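Local structure of ochratoxinase (Aspergillus niger, 4C65) at residues D19-R24 against T357-I362; V230-A235 against A258-L263; A250-A255 against S267-E272; A286-I291 against L347-E352. The protein hydrolyses the amide bond of ochratoxin A to release ochratoxin alpha and L-phenylalanine, acting as a zinc-dependent carboxypeptidase of the amidohydrolase superfamily. All coordinates share one frame; numbering follows the deposited sequence.

Contact 1 (D19-R24 against T357-I362); sequences DGEPLR and TPLEAI
Leu359 carries this surface contact, its forked end set against Pro22 and the carboxylate of Glu21. Both methyls share the proline: CD1 and CD2 of Leu359 each lie 4.1 Å from Pro22 CD, so the delta carbon of the proline faces the fork of the leucine. CD2 does double duty, because it also meets Glu21 OE2 at 3.7 Å, where the two side chains cross at about a right angle. That second approach is a van der Waals one between a methyl and a carboxylate oxygen. The backbone of Gly20 adds a looser touch through its carbonyl oxygen.

Glu21 starts out pointing away from the helix, and a bend at chi2 (-54°) folds its carboxylate back over the leucine methyl. On the other side, CG of Leu359 stands anti to the backbone N (chi1 -168°), which sends the fork outward from the first turn of helix 358-365. A capping box begins that turn: Glu360 N donates to Thr357 OG1 at 3.0 Å, and Thr357 N donates in return to Glu360 OE1 at 3.1 Å, meeting the carboxylate from above its plane.

Leu399 touches both Pro22 and Leu359, and a salt bridge from Asp19 to Lys363 ties the same loop to the same helix. The contact thus joins the loop between strands 7-15 and 26-31, probably part of the smaller beta-sandwich domain, to helix 358-365 of the barrel domain, whose Ala361 packs against helix 344-354.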
loop_
_atom_site.group_PDB
_atom_site.type_symbol
_atom_site.label_atom_id
_atom_site.label_comp_id
_atom_site.label_asym_id
_atom_site.label_seq_id
_atom_site.Cartn_x
_atom_site.Cartn_y
_atom_site.Cartn_z
ATOM N N ASP A 19 33.462 44.600 1.229
ATOM C CA ASP A 19 33.787 44.952 -0.145
ATOM C C ASP A 19 34.268 46.389 -0.164
ATOM O O ASP A 19 33.472 47.301 -0.202
ATOM C CB ASP A 19 32.556 44.797 -1.044
ATOM C CG ASP A 19 32.863 45.039 -2.520
ATOM O OD1 ASP A 19 34.022 45.271 -2.908
ATOM O OD2 ASP A 19 31.930 44.971 -3.330
ATOM N N GLY A 20 35.568 46.607 -0.116
ATOM C CA GLY A 20 36.081 47.970 -0.088
ATOM C C GLY A 20 37.303 48.013 0.776
ATOM O O GLY A 20 37.624 47.028 1.441
ATOM N N GLU A 21 38.015 49.134 0.727
ATOM C CA GLU A 21 39.250 49.276 1.478
ATOM C C GLU A 21 38.947 49.359 2.971
ATOM O O GLU A 21 38.032 50.056 3.369
ATOM C CB GLU A 21 40.067 50.503 0.999
ATOM C CG GLU A 21 40.870 50.288 -0.290
ATOM C CD GLU A 21 41.818 49.073 -0.259
ATOM O OE1 GLU A 21 42.858 49.127 0.434
ATOM O OE2 GLU A 21 41.515 48.029 -0.881
ATOM N N PRO A 22 39.708 48.628 3.787
ATOM C CA PRO A 22 39.591 48.769 5.218
ATOM C C PRO A 22 39.820 50.208 5.694
ATOM O O PRO A 22 40.559 50.949 5.079
ATOM C CB PRO A 22 40.679 47.846 5.784
ATOM C CG PRO A 22 41.421 47.282 4.641
ATOM C CD PRO A 22 40.694 47.614 3.395
ATOM N N LEU A 23 39.176 50.553 6.804
ATOM C CA LEU A 23 39.252 51.885 7.421
ATOM C C LEU A 23 39.941 51.791 8.747
ATOM O O LEU A 23 39.567 50.962 9.570
ATOM C CB LEU A 23 37.879 52.442 7.784
ATOM C CG LEU A 23 37.206 53.500 6.879
ATOM C CD1 LEU A 23 35.690 53.639 6.999
ATOM C CD2 LEU A 23 37.877 54.867 7.099
ATOM N N ARG A 24 40.888 52.680 8.986
ATOM C CA ARG A 24 41.519 52.756 10.286
ATOM C C ARG A 24 40.767 53.693 11.213
ATOM O O ARG A 24 40.211 54.698 10.776
ATOM C CB ARG A 24 42.979 53.139 10.147
ATOM C CG ARG A 24 43.837 51.935 9.878
ATOM C CD ARG A 24 45.163 52.305 9.283
ATOM N NE ARG A 24 45.826 51.171 8.653
ATOM C CZ ARG A 24 46.945 51.295 7.929
ATOM N NH1 ARG A 24 47.505 52.494 7.764
ATOM N NH2 ARG A 24 47.503 50.224 7.375
ATOM N N THR A 357 44.018 37.457 -2.389
ATOM C CA THR A 357 44.556 38.237 -1.275
ATOM C C THR A 357 43.687 37.930 -0.068
ATOM O O THR A 357 42.541 37.513 -0.222
ATOM C CB THR A 357 44.520 39.759 -1.540
ATOM O OG1 THR A 357 43.171 40.161 -1.798
ATOM C CG2 THR A 357 45.397 40.141 -2.730
ATOM N N PRO A 358 44.235 38.092 1.134
ATOM C CA PRO A 358 43.377 37.942 2.292
ATOM C C PRO A 358 42.108 38.798 2.202
ATOM O O PRO A 358 41.040 38.354 2.600
ATOM C CB PRO A 358 44.277 38.384 3.444
ATOM C CG PRO A 358 45.660 38.030 2.990
ATOM C CD PRO A 358 45.654 38.262 1.507
ATOM N N LEU A 359 42.239 40.014 1.676
ATOM C CA LEU A 359 41.087 40.908 1.537
ATOM C C LEU A 359 40.044 40.349 0.553
ATOM O O LEU A 359 38.836 40.443 0.800
ATOM C CB LEU A 359 41.536 42.302 1.102
ATOM C CG LEU A 359 40.506 43.425 1.181
ATOM C CD1 LEU A 359 40.035 43.646 2.606
ATOM C CD2 LEU A 359 41.133 44.682 0.634
ATOM N N GLU A 360 40.509 39.755 -0.545
ATOM C CA GLU A 360 39.596 39.098 -1.499
ATOM C C GLU A 360 38.936 37.866 -0.902
ATOM O O GLU A 360 37.752 37.613 -1.140
ATOM C CB GLU A 360 40.336 38.713 -2.766
ATOM C CG GLU A 360 40.649 39.894 -3.677
ATOM C CD GLU A 360 41.736 39.566 -4.703
ATOM O OE1 GLU A 360 42.304 38.461 -4.707
ATOM O OE2 GLU A 360 42.074 40.445 -5.509
ATOM N N ALA A 361 39.699 37.110 -0.119
ATOM C CA ALA A 361 39.174 35.931 0.557
ATOM C C ALA A 361 38.035 36.304 1.490
ATOM O O ALA A 361 36.991 35.646 1.510
ATOM C CB ALA A 361 40.272 35.227 1.331
ATOM N N ILE A 362 38.235 37.373 2.238
ATOM C CA ILE A 362 37.203 37.874 3.140
ATOM C C ILE A 362 35.966 38.335 2.387
ATOM O O ILE A 362 34.855 38.081 2.825
ATOM C CB ILE A 362 37.758 38.979 4.056
ATOM C CG1 ILE A 362 38.662 38.332 5.124
ATOM C CG2 ILE A 362 36.631 39.770 4.720
ATOM C CD1 ILE A 362 39.442 39.309 5.973
#

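Contact 2 (V230-A235 against A258-L263); sequences VIVEEA and AGCKSL
Val232 lays both of its methyls over the end of helix 249-258, where the chain leaves the helix through a Schellman motif and heads for strand 262-263 of the TIM barrel. The isopropyl group straddles the carbonyl of Ala258: CB, CG1 and CG2 of Val232 are all 3.5 Å from Ala258 O. Its two branches then diverge. CG1, anti to the backbone N (chi1 168°), continues to Gly259 O at 3.7 Å, whereas CG2 turns to the following residue and lies 3.8 Å from Cys260 N.

Gly259 has the positive phi (114°) that the motif requires, and with no side chain on Gly259, CG1 of Val232 can settle against its backbone. The nearest alpha carbons of the two segments, those of Val232 and Gly259, are accordingly 6.1 Å apart. No hydrogen bond crosses here; the helix meets the turn through aliphatic carbons laid against a largely polar backbone.

Elsewhere on helix 225-237, Ile231 packs on strand 203-206 and helix 185-198. Glu234 forms salt bridges with Arg189 and Arg193 of that second helix. Cys260 in turn packs on Val242 and Ala255. Its sulfur faces the valine, with Cys260 SG 4.0 Å from Val232 CG2.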
loop_
_atom_site.group_PDB
_atom_site.type_symbol
_atom_site.label_atom_id
_atom_site.label_comp_id
_atom_site.label_asym_id
_atom_site.label_seq_id
_atom_site.Cartn_x
_atom_site.Cartn_y
_atom_site.Cartn_z
ATOM N N VAL A 230 13.207 22.711 -15.792
ATOM C CA VAL A 230 12.012 22.721 -14.957
ATOM C C VAL A 230 12.361 23.008 -13.495
ATOM O O VAL A 230 11.771 23.878 -12.876
ATOM C CB VAL A 230 11.218 21.404 -15.108
ATOM C CG1 VAL A 230 10.190 21.230 -14.011
ATOM C CG2 VAL A 230 10.552 21.377 -16.468
ATOM N N ILE A 231 13.369 22.331 -12.969
ATOM C CA ILE A 231 13.837 22.632 -11.636
ATOM C C ILE A 231 14.167 24.120 -11.451
ATOM O O ILE A 231 13.741 24.740 -10.464
ATOM C CB ILE A 231 15.051 21.778 -11.250
ATOM C CG1 ILE A 231 14.592 20.337 -11.026
ATOM C CG2 ILE A 231 15.682 22.296 -9.968
ATOM C CD1 ILE A 231 15.717 19.333 -11.032
ATOM N N VAL A 232 14.931 24.694 -12.370
ATOM C CA VAL A 232 15.279 26.123 -12.304
ATOM C C VAL A 232 14.028 27.010 -12.360
ATOM O O VAL A 232 13.917 27.976 -11.608
ATOM C CB VAL A 232 16.307 26.503 -13.401
ATOM C CG1 VAL A 232 16.442 28.021 -13.536
ATOM C CG2 VAL A 232 17.654 25.883 -13.075
ATOM N N GLU A 233 13.090 26.676 -13.242
ATOM C CA GLU A 233 11.834 27.422 -13.386
ATOM C C GLU A 233 10.985 27.346 -12.120
ATOM O O GLU A 233 10.379 28.331 -11.705
ATOM C CB GLU A 233 11.037 26.904 -14.578
ATOM C CG GLU A 233 11.633 27.300 -15.910
ATOM C CD GLU A 233 11.063 26.489 -17.075
ATOM O OE1 GLU A 233 10.353 25.481 -16.810
ATOM O OE2 GLU A 233 11.323 26.864 -18.245
ATOM N N GLU A 234 10.907 26.155 -11.540
ATOM C CA GLU A 234 10.173 25.969 -10.292
ATOM C C GLU A 234 10.782 26.818 -9.190
ATOM O O GLU A 234 10.056 27.495 -8.488
ATOM C CB GLU A 234 10.168 24.508 -9.868
ATOM C CG GLU A 234 9.231 23.639 -10.682
ATOM C CD GLU A 234 7.797 24.046 -10.548
ATOM O OE1 GLU A 234 7.406 24.407 -9.421
ATOM O OE2 GLU A 234 7.061 23.991 -11.559
ATOM N N ALA A 235 12.100 26.780 -9.038
ATOM C CA ALA A 235 12.764 27.593 -8.014
ATOM C C ALA A 235 12.511 29.082 -8.238
ATOM O O ALA A 235 12.106 29.785 -7.328
ATOM C CB ALA A 235 14.246 27.324 -8.007
ATOM N N ALA A 258 20.735 25.389 -18.157
ATOM C CA ALA A 258 19.434 25.276 -17.484
ATOM C C ALA A 258 19.041 26.523 -16.698
ATOM O O ALA A 258 17.854 26.767 -16.502
ATOM C CB ALA A 258 19.429 24.085 -16.554
ATOM N N GLY A 259 20.032 27.306 -16.256
ATOM C CA GLY A 259 19.781 28.550 -15.553
ATOM C C GLY A 259 20.215 28.561 -14.101
ATOM O O GLY A 259 19.841 29.465 -13.362
ATOM N N CYS A 260 20.996 27.566 -13.684
ATOM C CA CYS A 260 21.533 27.535 -12.326
ATOM C C CYS A 260 22.423 28.759 -12.104
ATOM O O CYS A 260 23.086 29.195 -13.020
ATOM C CB CYS A 260 22.331 26.256 -12.086
ATOM S SG CYS A 260 21.363 24.751 -12.216
ATOM N N LYS A 261 22.386 29.308 -10.894
ATOM C CA LYS A 261 23.054 30.557 -10.594
ATOM C C LYS A 261 24.175 30.393 -9.612
ATOM O O LYS A 261 24.869 31.330 -9.305
ATOM C CB LYS A 261 22.053 31.594 -10.115
ATOM C CG LYS A 261 21.097 32.042 -11.204
ATOM C CD LYS A 261 21.805 32.753 -12.356
ATOM C CE LYS A 261 21.334 34.182 -12.500
ATOM N NZ LYS A 261 22.412 35.189 -12.238
ATOM N N SER A 262 24.376 29.177 -9.131
ATOM C CA SER A 262 25.481 28.885 -8.240
ATOM C C SER A 262 26.004 27.498 -8.570
ATOM O O SER A 262 25.232 26.576 -8.782
ATOM C CB SER A 262 24.989 28.980 -6.788
ATOM O OG SER A 262 25.991 28.593 -5.857
ATOM N N LEU A 263 27.310 27.347 -8.665
ATOM C CA LEU A 263 27.887 26.050 -8.966
ATOM C C LEU A 263 28.848 25.678 -7.881
ATOM O O LEU A 263 29.645 26.525 -7.429
ATOM C CB LEU A 263 28.622 26.075 -10.304
ATOM C CG LEU A 263 27.775 26.475 -11.492
ATOM C CD1 LEU A 263 28.662 26.572 -12.727
ATOM C CD2 LEU A 263 26.631 25.508 -11.722
#

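Contact 3 (A250-A255 against S267-E272); sequences AGIMAA and SYADEE
In the beta-alpha units of the TIM barrel, helix 249-258 packs here on the loop that follows strand 262-263 and on the start of helix 271-280. Ile252 probes the loop with the tip of its side chain: CD1 lies 3.5 Å from Ala269 N and 3.7 Å from Tyr268 C, touching the peptide link between these two residues. The beta carbons of Tyr268 and Ala269 are more distant from the same methyl.

One residue on, Met253 reaches the new helix. Bends at chi2 (-64°) and chi3 (-79°) curl its chain so that CE sits 3.3 Å from Glu272 OE2, a methyl against an oxygen. Glu272 arrives extended, and the two side chains cross at about a right angle. The other carboxylate oxygen of Glu272, OE1, forms a salt bridge with Lys249, which Asp270 OD2 shares; this lysine probably offsets part of the charge gathered there.

Asp270 is also the N-cap of helix 271-280, its OD1 accepting from Val273 N. The loop carries the zinc ligand His265, whose side chain is about 8 Å from that of Ile252. A metal-binding histidine just past the C-terminal end of a strand is the arrangement of amidohydrolase TIM barrels.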
loop_
_atom_site.group_PDB
_atom_site.type_symbol
_atom_site.label_atom_id
_atom_site.label_comp_id
_atom_site.label_asym_id
_atom_site.label_seq_id
_atom_site.Cartn_x
_atom_site.Cartn_y
_atom_site.Cartn_z
ATOM N N ALA A 250 30.677 18.479 -18.800
ATOM C CA ALA A 250 29.307 18.124 -19.259
ATOM C C ALA A 250 28.249 18.622 -18.259
ATOM O O ALA A 250 27.263 19.258 -18.646
ATOM C CB ALA A 250 29.170 16.626 -19.467
ATOM N N GLY A 251 28.459 18.313 -16.984
ATOM C CA GLY A 251 27.545 18.729 -15.931
ATOM C C GLY A 251 27.545 20.231 -15.697
ATOM O O GLY A 251 26.474 20.835 -15.545
ATOM N N ILE A 252 28.735 20.833 -15.693
ATOM C CA ILE A 252 28.872 22.287 -15.570
ATOM C C ILE A 252 28.060 22.999 -16.638
ATOM O O ILE A 252 27.277 23.879 -16.339
ATOM C CB ILE A 252 30.334 22.753 -15.679
ATOM C CG1 ILE A 252 31.169 22.189 -14.528
ATOM C CG2 ILE A 252 30.410 24.264 -15.657
ATOM C CD1 ILE A 252 32.669 22.441 -14.656
ATOM N N MET A 253 28.245 22.603 -17.889
ATOM C CA MET A 253 27.565 23.261 -19.006
ATOM C C MET A 253 26.055 23.029 -18.977
ATOM O O MET A 253 25.289 23.933 -19.280
ATOM C CB MET A 253 28.147 22.804 -20.343
ATOM C CG MET A 253 29.615 23.174 -20.529
ATOM S SD MET A 253 29.877 24.957 -20.578
ATOM C CE MET A 253 29.381 25.241 -22.273
ATOM N N ALA A 254 25.629 21.839 -18.607
ATOM C CA ALA A 254 24.203 21.582 -18.543
ATOM C C ALA A 254 23.558 22.436 -17.443
ATOM O O ALA A 254 22.445 22.942 -17.618
ATOM C CB ALA A 254 23.929 20.102 -18.312
ATOM N N ALA A 255 24.260 22.611 -16.327
ATOM C CA ALA A 255 23.731 23.403 -15.214
ATOM C C ALA A 255 23.625 24.863 -15.632
ATOM O O ALA A 255 22.661 25.533 -15.310
ATOM C CB ALA A 255 24.602 23.255 -13.994
ATOM N N SER A 267 34.956 21.482 -10.694
ATOM C CA SER A 267 36.313 20.961 -10.862
ATOM C C SER A 267 36.920 21.049 -12.268
ATOM O O SER A 267 38.142 21.081 -12.398
ATOM C CB SER A 267 36.367 19.505 -10.379
ATOM O OG SER A 267 35.902 19.426 -9.049
ATOM N N TYR A 268 36.099 21.044 -13.316
ATOM C CA TYR A 268 36.636 21.090 -14.685
ATOM C C TYR A 268 36.255 22.380 -15.404
ATOM O O TYR A 268 36.119 22.412 -16.624
ATOM C CB TYR A 268 36.207 19.824 -15.479
ATOM C CG TYR A 268 36.934 18.598 -15.018
ATOM C CD1 TYR A 268 38.167 18.242 -15.571
ATOM C CD2 TYR A 268 36.428 17.824 -14.000
ATOM C CE1 TYR A 268 38.857 17.129 -15.122
ATOM C CE2 TYR A 268 37.118 16.723 -13.533
ATOM C CZ TYR A 268 38.328 16.382 -14.099
ATOM O OH TYR A 268 38.982 15.282 -13.625
ATOM N N ALA A 269 36.059 23.440 -14.631
ATOM C CA ALA A 269 35.852 24.759 -15.206
ATOM C C ALA A 269 37.092 25.165 -15.965
ATOM O O ALA A 269 38.197 25.060 -15.454
ATOM C CB ALA A 269 35.555 25.771 -14.128
ATOM N N ASP A 270 36.907 25.612 -17.196
ATOM C CA ASP A 270 38.004 26.084 -18.026
ATOM C C ASP A 270 37.641 27.472 -18.506
ATOM O O ASP A 270 36.664 28.048 -18.020
ATOM C CB ASP A 270 38.223 25.145 -19.205
ATOM C CG ASP A 270 36.982 24.964 -20.049
ATOM O OD1 ASP A 270 35.960 25.637 -19.816
ATOM O OD2 ASP A 270 37.034 24.118 -20.975
ATOM N N GLU A 271 38.409 28.016 -19.450
ATOM C CA GLU A 271 38.183 29.373 -19.919
ATOM C C GLU A 271 36.743 29.608 -20.360
ATOM O O GLU A 271 36.151 30.613 -19.993
ATOM C CB GLU A 271 39.161 29.762 -21.015
ATOM C CG GLU A 271 39.053 31.243 -21.312
ATOM C CD GLU A 271 39.962 31.777 -22.415
ATOM O OE1 GLU A 271 40.975 31.155 -22.829
ATOM O OE2 GLU A 271 39.651 32.888 -22.912
ATOM N N GLU A 272 36.182 28.687 -21.131
ATOM C CA GLU A 272 34.812 28.817 -21.604
ATOM C C GLU A 272 33.807 28.955 -20.451
ATOM O O GLU A 272 32.922 29.806 -20.504
ATOM C CB GLU A 272 34.444 27.619 -22.489
ATOM C CG GLU A 272 32.967 27.555 -22.854
ATOM C CD GLU A 272 32.638 26.487 -23.881
ATOM O OE1 GLU A 272 33.478 25.588 -24.128
ATOM O OE2 GLU A 272 31.524 26.543 -24.430
#

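Contact 4 (A286-I291 against L347-E352); sequences ATRSVI and LQFAVE
The Phe349 ring turns an edge to Ser289, whose OG lies near the ring plane, 3.6 Å from both CD2 and CE2 of Phe349. CG of Arg288 approaches this ring obliquely, and the guanidinium plane is 78° from that of the phenyl group. Within the first segment, CG2 of Ile291 covers one face of the guanidinium, 3.4 Å above the plane and offset toward the rim. Through Ser289 and the base of Arg288, with Phe349 on the other side, helix 288-297 of the TIM barrel, which begins a short turn after strand 283-285, meets helix 344-354.

Arginine and phenylalanine touch near their roots: Arg288 CG is 4.0 Å from Phe349 CB, with Arg288 CB only slightly farther from the same carbon. The bend at chi2 of Arg288 (63°) then leads the chain across the phenylalanine side chain at about a right angle, and the charged end finds its partners elsewhere. NE forms a salt bridge with Glu292, and NH1 bonds to Ala314 O and His317 ND1 of helix 304-327. Held from several sides, the guanidinium is probably fixed in orientation.

Glu346 connects the two helices by polar bonds as well, pairing through OE1 with Ser289 OG and through OE2 with Arg288 N. The site adjoins the catalytic centre: the side chain of Ser289 is about 6 Å from that of the active-site residue Asp336, and Thr287 OG1 is hydrogen-bonded to the zinc ligand His265. Thr287 OG1 also donates to Ala286 O at 2.7 Å.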
loop_
_atom_site.group_PDB
_atom_site.type_symbol
_atom_site.label_atom_id
_atom_site.label_comp_id
_atom_site.label_asym_id
_atom_site.label_seq_id
_atom_site.Cartn_x
_atom_site.Cartn_y
_atom_site.Cartn_z
ATOM N N ALA A 286 34.041 26.860 -4.675
ATOM C CA ALA A 286 35.026 25.814 -4.971
ATOM C C ALA A 286 34.978 24.595 -4.028
ATOM O O ALA A 286 35.187 23.479 -4.470
ATOM C CB ALA A 286 36.425 26.423 -4.990
ATOM N N THR A 287 34.681 24.832 -2.752
ATOM C CA THR A 287 34.810 23.822 -1.679
ATOM C C THR A 287 36.142 23.090 -1.731
ATOM O O THR A 287 36.195 21.872 -1.788
ATOM C CB THR A 287 33.629 22.820 -1.635
ATOM O OG1 THR A 287 33.665 21.959 -2.769
ATOM C CG2 THR A 287 32.292 23.543 -1.630
ATOM N N ARG A 288 37.230 23.852 -1.686
ATOM C CA ARG A 288 38.563 23.283 -1.805
ATOM C C ARG A 288 38.895 22.430 -0.601
ATOM O O ARG A 288 39.700 21.510 -0.712
ATOM C CB ARG A 288 39.619 24.386 -2.009
ATOM C CG ARG A 288 41.057 23.894 -2.202
ATOM C CD ARG A 288 41.233 23.045 -3.447
ATOM N NE ARG A 288 42.552 22.438 -3.502
ATOM C CZ ARG A 288 43.006 21.703 -4.526
ATOM N NH1 ARG A 288 42.239 21.447 -5.581
ATOM N NH2 ARG A 288 44.226 21.207 -4.489
ATOM N N SER A 289 38.262 22.709 0.538
ATOM C CA SER A 289 38.488 21.920 1.766
ATOM C C SER A 289 38.285 20.427 1.543
ATOM O O SER A 289 39.080 19.608 1.988
ATOM C CB SER A 289 37.569 22.371 2.897
ATOM O OG SER A 289 38.020 23.584 3.468
ATOM N N VAL A 290 37.222 20.077 0.849
ATOM C CA VAL A 290 36.900 18.702 0.627
ATOM C C VAL A 290 37.963 17.978 -0.201
ATOM O O VAL A 290 38.299 16.812 0.057
ATOM C CB VAL A 290 35.474 18.655 0.043
ATOM C CG1 VAL A 290 35.385 18.135 -1.384
ATOM C CG2 VAL A 290 34.522 17.916 0.963
ATOM N N ILE A 291 38.507 18.666 -1.192
ATOM C CA ILE A 291 39.622 18.125 -1.981
ATOM C C ILE A 291 40.856 17.951 -1.108
ATOM O O ILE A 291 41.567 16.952 -1.228
ATOM C CB ILE A 291 39.972 19.011 -3.199
ATOM C CG1 ILE A 291 39.079 18.687 -4.397
ATOM C CG2 ILE A 291 41.315 18.626 -3.797
ATOM C CD1 ILE A 291 37.672 19.162 -4.543
ATOM N N LEU A 347 39.053 29.763 4.009
ATOM C CA LEU A 347 39.667 31.074 3.787
ATOM C C LEU A 347 41.161 30.906 3.517
ATOM O O LEU A 347 41.704 31.542 2.617
ATOM C CB LEU A 347 39.432 32.008 4.977
ATOM C CG LEU A 347 38.014 32.569 5.089
ATOM C CD1 LEU A 347 37.636 32.726 6.541
ATOM C CD2 LEU A 347 37.864 33.895 4.374
ATOM N N GLN A 348 41.804 30.059 4.305
ATOM C CA GLN A 348 43.198 29.726 4.099
ATOM C C GLN A 348 43.447 29.210 2.677
ATOM O O GLN A 348 44.358 29.658 2.004
ATOM C CB GLN A 348 43.630 28.680 5.109
ATOM C CG GLN A 348 45.024 28.176 4.866
ATOM C CD GLN A 348 45.520 27.248 5.954
ATOM O OE1 GLN A 348 45.146 27.345 7.121
ATOM N NE2 GLN A 348 46.454 26.393 5.584
ATOM N N PHE A 349 42.579 28.319 2.207
ATOM C CA PHE A 349 42.752 27.754 0.890
ATOM C C PHE A 349 42.458 28.747 -0.204
ATOM O O PHE A 349 43.094 28.698 -1.244
ATOM C CB PHE A 349 41.915 26.478 0.712
ATOM C CG PHE A 349 42.268 25.375 1.682
ATOM C CD1 PHE A 349 43.587 25.057 1.944
ATOM C CD2 PHE A 349 41.263 24.635 2.308
ATOM C CE1 PHE A 349 43.903 24.041 2.820
ATOM C CE2 PHE A 349 41.574 23.625 3.197
ATOM C CZ PHE A 349 42.895 23.326 3.448
ATOM N N ALA A 350 41.517 29.656 0.023
ATOM C CA ALA A 350 41.267 30.734 -0.929
ATOM C C ALA A 350 42.541 31.545 -1.206
ATOM O O ALA A 350 42.832 31.905 -2.355
ATOM C CB ALA A 350 40.179 31.639 -0.413
ATOM N N VAL A 351 43.320 31.794 -0.153
ATOM C CA VAL A 351 44.571 32.518 -0.282
ATOM C C VAL A 351 45.675 31.610 -0.815
ATOM O O VAL A 351 46.261 31.886 -1.856
ATOM C CB VAL A 351 45.007 33.145 1.074
ATOM C CG1 VAL A 351 46.388 33.780 0.979
ATOM C CG2 VAL A 351 43.972 34.164 1.540
ATOM N N GLU A 352 45.933 30.518 -0.112
ATOM C CA GLU A 352 47.125 29.695 -0.365
ATOM C C GLU A 352 47.029 28.727 -1.543
ATOM O O GLU A 352 48.040 28.302 -2.058
ATOM C CB GLU A 352 47.501 28.921 0.900
ATOM C CG GLU A 352 47.888 29.842 2.050
ATOM C CD GLU A 352 48.272 29.113 3.322
ATOM O OE1 GLU A 352 48.379 27.872 3.311
ATOM O OE2 GLU A 352 48.486 29.798 4.352
#

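How the contacts relate
Contacts 2 and 3 interlock along the chain, their segments alternating, with centres 15 Å apart. They meet where Leu263 packs on Ala255 and Ile252, and Cys260 N lies 3.1 Å from Ala255 O, a probable hydrogen bond. Contact 4 follows both in sequence and comes within about 5 Å of each without touching. It joins contact 1 through helices 344-354 and 358-365, where Ala361 meets Leu347, Ala350 and Val351. Contact 1 encloses the other three along the chain and lies away from the catalytic site. In contact 2 the Cys260 side chain is about 9 Å from those of zinc ligands Lys204 and His245; contact 4 adjoins active-site Asp336.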